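PDB 6EU4: tail spike protein, which probably recognises, and may break down, the capsular polysaccharide of its Acinetobacter host when the phage attaches. Local coordinates for residues 72-75 with 81-84; 312-317 with 327-332; 177-182 with 214-219; 499-502 with 506-509. All blocks are in the same frame, centred on the assembly; numbering follows the deposited sequence.

The four contacts follow one another along the chain, and none nests in or crosses another. Contact 1 comes first and closes a short hairpin in the N-terminal sheet, against the second subunit. Contact 3 follows, joining 177-182 to 214-219 in the early part of the beta-helix. Contact 2 comes next along the same beta-helix, near the centre of the chain, where 312-317 meets 327-332. The centres of contacts 2 and 3 are about 27 Å apart. Contact 4 closes a small loop in the separate sheet that follows the beta-helix. Contacts 1 and 4 lie on opposite sides of the chain's centre, their centres about 94 Å apart.

Contact 1 (72-75 with 81-84); sequences DGFL and VLQI
Leu-75 and Leu-82 lie opposite in the backbone, with their CA atoms 5.0 Å apart. Leu-82 N donates to Leu-75 O at 2.9 Å, with an N-H...O angle of 159°. The same oxygen receives a CA-H...O contact from Val-81 CA at 3.1 Å. Two successive residues therefore grip one carbonyl. An Asx turn leads the chain into this position. In it Asp-72 OD1 accepts from Phe-74 N at 2.8 Å, and the same carboxylate oxygen also holds Cys-76 N. Gly-73, with positive phi, lies within the turn.

The side chains gather on the CD2 methyl of Leu-75. This leucine carries CG beside its backbone N (chi1 -68°), a torsion that helps to carry CD2 over to Ile-84. Leu-75 CD2 meets Ile-84 CD1 at 3.5 Å, the two side chains crossing at about a right angle. The same methyl lies 3.6 Å above one face of the Phe-74 ring, displaced toward the rim. Leu-82 CD2 completes the group, 4.1 Å from Phe-74 CE1.

Lys-111 and Val-112 of helix 106-113 pack on the Phe-74 ring. Ala-52 of the second subunit packs against Leu-75 and Val-81, so the contact also borders the subunit interface. The Leu-75 to Leu-82 bond is typical of the open end of an antiparallel beta hairpin. Here the hairpin is 76-77 with 80-82, and 76-77 is the outermost strand, within this chain, of the five-stranded N-terminal sheet.

Contact 2 (312-317 with 327-332); sequences KALFKI and CMNEHL
Leu-314 and Leu-332 both hold CG anti to the backbone N (chi1 175° and 178°). In Leu-332 this brings the methyls to Leu-314 CB, and in Leu-314 it carries CD2 on to Asn-329, inside the parallel beta-helix. Asn-329 reaches the same place differently. Its CG lies between the backbone N and the carbonyl carbon (chi1 86°). All three side chains leave the backbone toward the opposite segment and are buried.

The chain turns corners at Leu-314 and at His-331, so the contact runs across the coil interior between different faces. No hydrogen bond joins the two segments. The backbones stay well apart, with Leu-314 CA and Leu-332 CA 7.4 Å from each other, and side chains alone span the distance. Leu-314 and Asn-329 meet obliquely, and the leucine touches the asparagine by its apolar stem: Leu-314 CD2 is 3.7 Å from Asn-329 CB. Leu-314 also rests on its own neighbour, with CG 3.6 Å above one face of the Phe-315 ring and offset toward the rim.

Neighbouring coils continue the packing. Ala-301 of strand 284-304 touches Leu-314, and Phe-337 of strand 336-341 touches both Leu-314 and Asn-329. Main-chain hydrogen bonds from Leu-314 to Trp-286 and Asn-336 join the corner to those coils. Both methyls of Leu-332, CD1 and CD2, approach Leu-314 CB from one side, each 3.9 Å from it.

Contact 3 (177-182 with 214-219); sequences MVAIPR and PLIALS
Ala-179 O and Leu-215 N are joined through one water. The water donates to Ala-179 O at 2.7 Å and accepts from Leu-215 N at 2.9 Å. No direct hydrogen bond links the two segments. Pro-214 has no N-H to offer, and its ring instead brings CD to 3.6 Å from Ala-179 O. The next backbone N-H belongs to Leu-215, and the water carries the link to it.

Apolar groups pack beside the water. Ala-179 CB points toward 214-219 and meets Ile-216 CG2 at 3.8 Å. Ile-216 has CG1 between its backbone N and carbonyl carbon (chi1 51°), which puts CG2 beside the N and facing the alanine. Pro-181 CG and Leu-215 CD1 touch more loosely, at 4.4 Å.

The segments belong to successive parts of the parallel beta-helix. Ala-179 still has main-chain pairing with Tyr-212, while Arg-182 NH2 forms a salt bridge with Asp-146 of the second subunit. The chemistry is consistent with the water taking over where the direct strand pairing of 175-179 with 211-212 ends. It gives Ala-179 O and Leu-215 N a shared polar partner beside the apolar packing of Ala-179 on Ile-216 and of Pro-181 on Leu-215.

Contact 4 (499-502 with 506-509); sequences LVQS and NATV
An inverse gamma turn centred on Ala-507 lies in the loop that joins the antiparallel strands 496-501 and 520-526, and Gln-501 packs against it. Thr-508 N makes only a weak bond to Asn-506 O across this turn. Gln-501 bends at chi2 (51°), which lays its amide over Asn-506 CB. NE2 of Gln-501 is 3.6 Å from that carbon. Gln-501 CG touches Ala-507 CB at 4.0 Å.

The two side chains cross at about a right angle, with their amide planes 75° apart. They are not bonded directly. One water donates to Gln-501 OE1 at 2.6 Å and accepts from Asn-506 ND2 at 3.1 Å. A second water accepts from Gln-501 NE2 at 2.8 Å and probably donates to Asn-506 O. Both ends of the glutamine amide have further partners, since NE2 also bonds Gly-483 O and OE1 accepts from Ser-503 N. Its rotation should therefore be well fixed.

Around the contact, Ala-507 packs on Tyr-520 of strand 520-526. Strand 496-501 runs between that strand, its antiparallel partner, and strand 474-481, its parallel one.

Contact 1 (72-75 with 81-84)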
loop_
_atom_site.group_PDB
_atom_site.type_symbol
_atom_site.label_atom_id
_atom_site.label_comp_id
_atom_site.label_asym_id
_atom_site.label_seq_id
_atom_site.Cartn_x
_atom_site.Cartn_y
_atom_site.Cartn_z
ATOM N N ASP A 72 0.808 -35.324 -38.609
ATOM C CA ASP A 72 0.828 -33.929 -38.209
ATOM C C ASP A 72 2.208 -33.483 -37.747
ATOM O O ASP A 72 2.345 -32.381 -37.214
ATOM C CB ASP A 72 -0.204 -33.682 -37.107
ATOM C CG ASP A 72 0.025 -34.553 -35.879
ATOM O OD1 ASP A 72 1.165 -35.031 -35.676
ATOM O OD2 ASP A 72 -0.957 -34.771 -35.130
ATOM N N GLY A 73 3.228 -34.315 -37.940
ATOM C CA GLY A 73 4.578 -33.959 -37.550
ATOM C C GLY A 73 4.802 -33.817 -36.067
ATOM O O GLY A 73 5.853 -33.302 -35.660
ATOM N N PHE A 74 3.853 -34.257 -35.241
ATOM C CA PHE A 74 3.934 -34.020 -33.807
ATOM C C PHE A 74 3.272 -35.180 -33.057
ATOM O O PHE A 74 3.932 -36.195 -32.810
ATOM C CB PHE A 74 3.321 -32.648 -33.504
ATOM C CG PHE A 74 3.182 -32.327 -32.046
ATOM C CD1 PHE A 74 4.066 -32.836 -31.104
ATOM C CD2 PHE A 74 2.154 -31.506 -31.617
ATOM C CE1 PHE A 74 3.912 -32.545 -29.760
ATOM C CE2 PHE A 74 1.996 -31.206 -30.274
ATOM C CZ PHE A 74 2.880 -31.727 -29.343
ATOM N N LEU A 75 1.980 -35.090 -32.718
ATOM C CA LEU A 75 1.388 -36.146 -31.895
ATOM C C LEU A 75 1.120 -37.442 -32.652
ATOM O O LEU A 75 1.027 -38.501 -32.019
ATOM C CB LEU A 75 0.084 -35.666 -31.256
ATOM C CG LEU A 75 0.252 -34.568 -30.196
ATOM C CD1 LEU A 75 -1.074 -34.271 -29.562
ATOM C CD2 LEU A 75 1.258 -34.940 -29.116
ATOM N N VAL A 81 1.769 -42.600 -32.415
ATOM C CA VAL A 81 1.278 -41.587 -31.484
ATOM C C VAL A 81 2.301 -41.350 -30.382
ATOM O O VAL A 81 2.808 -42.295 -29.764
ATOM C CB VAL A 81 -0.082 -42.004 -30.901
ATOM C CG1 VAL A 81 -0.561 -40.996 -29.869
ATOM C CG2 VAL A 81 -1.097 -42.117 -32.026
ATOM N N LEU A 82 2.583 -40.077 -30.117
ATOM C CA LEU A 82 3.575 -39.717 -29.114
ATOM C C LEU A 82 3.069 -40.011 -27.707
ATOM O O LEU A 82 1.962 -39.618 -27.336
ATOM C CB LEU A 82 3.923 -38.238 -29.237
ATOM C CG LEU A 82 5.009 -37.736 -28.280
ATOM C CD1 LEU A 82 6.327 -38.489 -28.495
ATOM C CD2 LEU A 82 5.202 -36.240 -28.470
ATOM N N GLN A 83 3.893 -40.684 -26.917
ATOM C CA GLN A 83 3.572 -40.971 -25.523
ATOM C C GLN A 83 4.039 -39.787 -24.687
ATOM O O GLN A 83 5.240 -39.567 -24.534
ATOM C CB GLN A 83 4.242 -42.267 -25.072
ATOM C CG GLN A 83 3.687 -43.490 -25.736
ATOM C CD GLN A 83 2.273 -43.748 -25.297
ATOM O OE1 GLN A 83 1.322 -43.270 -25.923
ATOM N NE2 GLN A 83 2.119 -44.492 -24.192
ATOM N N ILE A 84 3.096 -39.017 -24.162
ATOM C CA ILE A 84 3.410 -37.800 -23.417
ATOM C C ILE A 84 3.399 -38.124 -21.933
ATOM O O ILE A 84 2.465 -38.760 -21.433
ATOM C CB ILE A 84 2.406 -36.684 -23.736
ATOM C CG1 ILE A 84 2.403 -36.400 -25.239
ATOM C CG2 ILE A 84 2.730 -35.421 -22.932
ATOM C CD1 ILE A 84 1.298 -35.477 -25.651
#

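Contact 2 (312-317 with 327-332)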
loop_
_atom_site.group_PDB
_atom_site.type_symbol
_atom_site.label_atom_id
_atom_site.label_comp_id
_atom_site.label_asym_id
_atom_site.label_seq_id
_atom_site.Cartn_x
_atom_site.Cartn_y
_atom_site.Cartn_z
ATOM N N LYS A 312 7.229 11.872 -23.930
ATOM C CA LYS A 312 6.140 12.745 -23.510
ATOM C C LYS A 312 5.914 12.633 -22.013
ATOM O O LYS A 312 5.781 13.651 -21.319
ATOM C CB LYS A 312 4.869 12.430 -24.290
ATOM C CG LYS A 312 4.952 12.947 -25.733
ATOM C CD LYS A 312 3.620 12.728 -26.489
ATOM C CE LYS A 312 3.723 13.001 -27.989
ATOM N NZ LYS A 312 4.566 14.185 -28.342
ATOM N N ALA A 313 5.875 11.404 -21.497
ATOM C CA ALA A 313 5.682 11.183 -20.069
ATOM C C ALA A 313 6.251 9.834 -19.671
ATOM O O ALA A 313 6.222 8.881 -20.451
ATOM C CB ALA A 313 4.202 11.227 -19.678
ATOM N N LEU A 314 6.704 9.732 -18.426
ATOM C CA LEU A 314 7.014 8.410 -17.892
ATOM C C LEU A 314 5.742 7.584 -17.776
ATOM O O LEU A 314 5.679 6.442 -18.259
ATOM C CB LEU A 314 7.705 8.520 -16.527
ATOM C CG LEU A 314 7.981 7.205 -15.794
ATOM C CD1 LEU A 314 8.749 6.219 -16.656
ATOM C CD2 LEU A 314 8.757 7.481 -14.508
ATOM N N PHE A 315 4.727 8.154 -17.123
ATOM C CA PHE A 315 3.401 7.562 -16.963
ATOM C C PHE A 315 2.351 8.439 -17.620
ATOM O O PHE A 315 2.196 9.618 -17.261
ATOM C CB PHE A 315 3.027 7.422 -15.482
ATOM C CG PHE A 315 4.076 6.763 -14.622
ATOM C CD1 PHE A 315 4.249 5.384 -14.648
ATOM C CD2 PHE A 315 4.826 7.507 -13.711
ATOM C CE1 PHE A 315 5.195 4.779 -13.835
ATOM C CE2 PHE A 315 5.782 6.910 -12.908
ATOM C CZ PHE A 315 5.962 5.544 -12.960
ATOM N N LYS A 316 1.595 7.856 -18.529
ATOM C CA LYS A 316 0.391 8.462 -19.074
ATOM C C LYS A 316 -0.773 7.630 -18.547
ATOM O O LYS A 316 -0.880 6.438 -18.864
ATOM C CB LYS A 316 0.410 8.485 -20.595
ATOM C CG LYS A 316 -0.891 9.021 -21.176
ATOM C CD LYS A 316 -0.870 9.050 -22.707
ATOM C CE LYS A 316 -2.137 9.608 -23.260
ATOM N NZ LYS A 316 -2.080 9.653 -24.769
ATOM N N ILE A 317 -1.622 8.245 -17.721
ATOM C CA ILE A 317 -2.673 7.523 -16.995
ATOM C C ILE A 317 -3.991 8.242 -17.225
ATOM O O ILE A 317 -4.207 9.353 -16.717
ATOM C CB ILE A 317 -2.347 7.393 -15.501
ATOM C CG1 ILE A 317 -0.960 6.747 -15.352
ATOM C CG2 ILE A 317 -3.413 6.555 -14.808
ATOM C CD1 ILE A 317 -0.543 6.414 -13.929
ATOM N N CYS A 327 7.604 2.355 -5.742
ATOM C CA CYS A 327 8.122 2.253 -7.101
ATOM C C CYS A 327 9.277 3.229 -7.313
ATOM O O CYS A 327 9.525 4.136 -6.507
ATOM C CB CYS A 327 6.997 2.477 -8.119
ATOM S SG CYS A 327 5.765 1.094 -8.060
HETATM N N MSE A 328 9.988 3.028 -8.419
HETATM C CA MSE A 328 11.187 3.810 -8.737
HETATM C C MSE A 328 11.274 4.189 -10.203
HETATM O O MSE A 328 10.637 3.588 -11.069
HETATM C CB MSE A 328 12.459 3.037 -8.367
HETATM C CG MSE A 328 12.531 2.658 -6.922
HETATM SE SE MSE A 328 14.298 1.974 -6.466
HETATM C CE MSE A 328 15.389 3.564 -6.811
ATOM N N ASN A 329 12.122 5.171 -10.468
ATOM C CA ASN A 329 12.635 5.391 -11.799
ATOM C C ASN A 329 14.061 5.905 -11.681
ATOM O O ASN A 329 14.434 6.537 -10.686
ATOM C CB ASN A 329 11.774 6.396 -12.598
ATOM C CG ASN A 329 12.170 7.810 -12.351
ATOM O OD1 ASN A 329 11.737 8.438 -11.375
ATOM N ND2 ASN A 329 13.039 8.336 -13.217
ATOM N N GLU A 330 14.845 5.626 -12.720
ATOM C CA GLU A 330 16.207 6.135 -12.841
ATOM C C GLU A 330 16.443 6.565 -14.281
ATOM O O GLU A 330 16.313 5.745 -15.194
ATOM C CB GLU A 330 17.240 5.069 -12.437
ATOM C CG GLU A 330 17.098 4.560 -10.993
ATOM C CD GLU A 330 18.208 3.621 -10.545
ATOM O OE1 GLU A 330 19.364 3.759 -11.011
ATOM O OE2 GLU A 330 17.914 2.755 -9.691
ATOM N N HIS A 331 16.828 7.834 -14.466
ATOM C CA HIS A 331 17.209 8.438 -15.740
ATOM C C HIS A 331 15.982 8.667 -16.608
ATOM O O HIS A 331 15.558 7.788 -17.366
ATOM C CB HIS A 331 18.260 7.593 -16.477
ATOM C CG HIS A 331 19.470 7.298 -15.655
ATOM N ND1 HIS A 331 20.425 8.247 -15.371
ATOM C CD2 HIS A 331 19.857 6.166 -15.020
ATOM C CE1 HIS A 331 21.350 7.715 -14.588
ATOM N NE2 HIS A 331 21.024 6.453 -14.360
ATOM N N LEU A 332 15.418 9.868 -16.499
ATOM C CA LEU A 332 14.189 10.236 -17.182
ATOM C C LEU A 332 14.385 11.565 -17.875
ATOM O O LEU A 332 14.740 12.562 -17.233
ATOM C CB LEU A 332 13.019 10.333 -16.203
ATOM C CG LEU A 332 11.674 10.764 -16.822
ATOM C CD1 LEU A 332 11.200 9.710 -17.786
ATOM C CD2 LEU A 332 10.619 10.994 -15.745
#

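Contact 3 (177-182 with 214-219)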
loop_
_atom_site.group_PDB
_atom_site.type_symbol
_atom_site.label_atom_id
_atom_site.label_comp_id
_atom_site.label_asym_id
_atom_site.label_seq_id
_atom_site.Cartn_x
_atom_site.Cartn_y
_atom_site.Cartn_z
HETATM N N MSE A 177 4.576 -12.690 -30.074
HETATM C CA MSE A 177 3.568 -13.581 -29.521
HETATM C C MSE A 177 2.228 -12.837 -29.441
HETATM O O MSE A 177 2.192 -11.632 -29.173
HETATM C CB MSE A 177 4.021 -14.090 -28.132
HETATM C CG MSE A 177 3.315 -15.285 -27.638
HETATM SE SE MSE A 177 4.249 -15.915 -26.006
HETATM C CE MSE A 177 3.674 -17.717 -26.157
ATOM N N VAL A 178 1.134 -13.551 -29.710
ATOM C CA VAL A 178 -0.204 -12.972 -29.776
ATOM C C VAL A 178 -1.152 -13.830 -28.950
ATOM O O VAL A 178 -1.182 -15.054 -29.115
ATOM C CB VAL A 178 -0.715 -12.892 -31.229
ATOM C CG1 VAL A 178 -2.106 -12.242 -31.300
ATOM C CG2 VAL A 178 0.289 -12.143 -32.106
ATOM N N ALA A 179 -1.933 -13.191 -28.081
ATOM C CA ALA A 179 -2.995 -13.861 -27.336
ATOM C C ALA A 179 -4.299 -13.712 -28.112
ATOM O O ALA A 179 -4.693 -12.593 -28.447
ATOM C CB ALA A 179 -3.153 -13.250 -25.941
ATOM N N ILE A 180 -4.958 -14.832 -28.394
ATOM C CA ILE A 180 -6.192 -14.855 -29.182
ATOM C C ILE A 180 -7.260 -15.667 -28.447
ATOM O O ILE A 180 -7.007 -16.827 -28.088
ATOM C CB ILE A 180 -5.945 -15.449 -30.584
ATOM C CG1 ILE A 180 -4.822 -14.705 -31.299
ATOM C CG2 ILE A 180 -7.245 -15.470 -31.398
ATOM C CD1 ILE A 180 -4.515 -15.192 -32.753
ATOM N N PRO A 181 -8.481 -15.159 -28.254
ATOM C CA PRO A 181 -9.503 -15.980 -27.587
ATOM C C PRO A 181 -9.861 -17.207 -28.412
ATOM O O PRO A 181 -9.854 -17.190 -29.649
ATOM C CB PRO A 181 -10.711 -15.033 -27.459
ATOM C CG PRO A 181 -10.124 -13.657 -27.611
ATOM C CD PRO A 181 -8.987 -13.819 -28.573
ATOM N N ARG A 182 -10.202 -18.281 -27.705
ATOM C CA ARG A 182 -10.853 -19.412 -28.362
ATOM C C ARG A 182 -12.107 -18.946 -29.091
ATOM O O ARG A 182 -12.741 -17.960 -28.715
ATOM C CB ARG A 182 -11.231 -20.478 -27.339
ATOM C CG ARG A 182 -10.083 -21.154 -26.621
ATOM C CD ARG A 182 -10.666 -22.056 -25.495
ATOM N NE ARG A 182 -9.670 -22.940 -24.910
ATOM C CZ ARG A 182 -9.904 -23.754 -23.883
ATOM N NH1 ARG A 182 -11.095 -23.781 -23.298
ATOM N NH2 ARG A 182 -8.934 -24.537 -23.435
ATOM N N PRO A 214 -4.506 -8.430 -26.893
ATOM C CA PRO A 214 -5.555 -7.401 -26.845
ATOM C C PRO A 214 -6.630 -7.700 -25.810
ATOM O O PRO A 214 -7.025 -6.797 -25.061
ATOM C CB PRO A 214 -6.111 -7.390 -28.273
ATOM C CG PRO A 214 -5.652 -8.691 -28.902
ATOM C CD PRO A 214 -4.329 -8.992 -28.239
ATOM N N LEU A 215 -7.108 -8.941 -25.747
ATOM C CA LEU A 215 -8.233 -9.340 -24.893
ATOM C C LEU A 215 -7.753 -10.499 -24.018
ATOM O O LEU A 215 -7.646 -11.632 -24.499
ATOM C CB LEU A 215 -9.450 -9.747 -25.737
ATOM C CG LEU A 215 -9.883 -8.787 -26.856
ATOM C CD1 LEU A 215 -11.030 -9.379 -27.670
ATOM C CD2 LEU A 215 -10.285 -7.432 -26.291
ATOM N N ILE A 216 -7.465 -10.225 -22.743
ATOM C CA ILE A 216 -6.915 -11.236 -21.838
ATOM C C ILE A 216 -7.595 -11.134 -20.484
ATOM O O ILE A 216 -8.071 -10.067 -20.076
ATOM C CB ILE A 216 -5.379 -11.116 -21.657
ATOM C CG1 ILE A 216 -4.992 -9.685 -21.287
ATOM C CG2 ILE A 216 -4.664 -11.576 -22.918
ATOM C CD1 ILE A 216 -3.530 -9.519 -20.895
ATOM N N ALA A 217 -7.650 -12.264 -19.789
ATOM C CA ALA A 217 -8.280 -12.289 -18.480
ATOM C C ALA A 217 -7.739 -13.455 -17.677
ATOM O O ALA A 217 -7.308 -14.470 -18.230
ATOM C CB ALA A 217 -9.801 -12.433 -18.580
ATOM N N LEU A 218 -7.843 -13.315 -16.362
ATOM C CA LEU A 218 -7.753 -14.450 -15.449
ATOM C C LEU A 218 -6.453 -15.234 -15.641
ATOM O O LEU A 218 -6.459 -16.459 -15.780
ATOM C CB LEU A 218 -8.967 -15.358 -15.631
ATOM C CG LEU A 218 -10.313 -14.695 -15.369
ATOM C CD1 LEU A 218 -11.418 -15.543 -15.999
ATOM C CD2 LEU A 218 -10.576 -14.503 -13.888
ATOM N N SER A 219 -5.325 -14.516 -15.653
ATOM C CA SER A 219 -4.058 -15.100 -16.086
ATOM C C SER A 219 -2.924 -14.623 -15.198
ATOM O O SER A 219 -3.029 -13.600 -14.506
ATOM C CB SER A 219 -3.720 -14.735 -17.533
ATOM O OG SER A 219 -4.610 -15.350 -18.445
HETATM O O HOH W 1 -6.789 -11.472 -27.199
#

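Contact 4 (499-502 with 506-509)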
loop_
_atom_site.group_PDB
_atom_site.type_symbol
_atom_site.label_atom_id
_atom_site.label_comp_id
_atom_site.label_asym_id
_atom_site.label_seq_id
_atom_site.Cartn_x
_atom_site.Cartn_y
_atom_site.Cartn_z
ATOM N N LEU A 499 0.449 37.767 13.669
ATOM C CA LEU A 499 1.768 38.241 13.292
ATOM C C LEU A 499 2.513 38.715 14.531
ATOM O O LEU A 499 1.914 39.235 15.484
ATOM C CB LEU A 499 1.669 39.406 12.294
ATOM C CG LEU A 499 0.552 39.300 11.239
ATOM C CD1 LEU A 499 0.428 40.593 10.481
ATOM C CD2 LEU A 499 0.832 38.134 10.309
ATOM N N VAL A 500 3.829 38.572 14.511
ATOM C CA VAL A 500 4.679 39.168 15.533
ATOM C C VAL A 500 5.775 39.959 14.843
ATOM O O VAL A 500 6.361 39.502 13.857
ATOM C CB VAL A 500 5.274 38.123 16.510
ATOM C CG1 VAL A 500 6.111 37.065 15.781
ATOM C CG2 VAL A 500 6.099 38.826 17.578
ATOM N N GLN A 501 6.033 41.160 15.343
ATOM C CA GLN A 501 7.197 41.944 14.929
ATOM C C GLN A 501 8.040 42.163 16.175
ATOM O O GLN A 501 7.710 42.999 17.021
ATOM C CB GLN A 501 6.803 43.271 14.288
ATOM C CG GLN A 501 8.013 44.117 13.886
ATOM C CD GLN A 501 9.005 43.342 13.058
ATOM O OE1 GLN A 501 9.954 42.769 13.595
ATOM N NE2 GLN A 501 8.796 43.309 11.745
ATOM N N SER A 502 9.134 41.412 16.290
ATOM C CA SER A 502 9.971 41.498 17.475
ATOM C C SER A 502 11.113 42.486 17.322
ATOM O O SER A 502 11.819 42.741 18.298
ATOM C CB SER A 502 10.538 40.117 17.830
ATOM O OG SER A 502 11.437 39.653 16.831
ATOM N N ASN A 506 12.121 47.512 12.746
ATOM C CA ASN A 506 11.202 47.250 11.647
ATOM C C ASN A 506 9.755 47.588 11.984
ATOM O O ASN A 506 8.905 47.561 11.088
ATOM C CB ASN A 506 11.302 45.779 11.212
ATOM C CG ASN A 506 12.645 45.458 10.560
ATOM O OD1 ASN A 506 13.325 46.347 10.071
ATOM N ND2 ASN A 506 13.024 44.179 10.545
ATOM N N ALA A 507 9.458 47.915 13.244
ATOM C CA ALA A 507 8.110 48.336 13.638
ATOM C C ALA A 507 8.012 49.840 13.408
ATOM O O ALA A 507 8.202 50.661 14.307
ATOM C CB ALA A 507 7.825 47.963 15.087
ATOM N N THR A 508 7.725 50.205 12.163
ATOM C CA THR A 508 7.756 51.597 11.743
ATOM C C THR A 508 6.407 52.007 11.169
ATOM O O THR A 508 5.615 51.170 10.733
ATOM C CB THR A 508 8.827 51.832 10.681
ATOM O OG1 THR A 508 8.500 51.049 9.528
ATOM C CG2 THR A 508 10.208 51.436 11.212
ATOM N N VAL A 509 6.166 53.322 11.148
ATOM C CA VAL A 509 5.005 53.844 10.428
ATOM C C VAL A 509 5.077 53.453 8.958
ATOM O O VAL A 509 4.064 53.121 8.336
ATOM C CB VAL A 509 4.909 55.372 10.605
ATOM C CG1 VAL A 509 3.786 55.965 9.731
ATOM C CG2 VAL A 509 4.693 55.710 12.074
HETATM O O HOH W 2 7.685 45.206 10.077
HETATM O O HOH W 3 11.798 41.742 12.071
#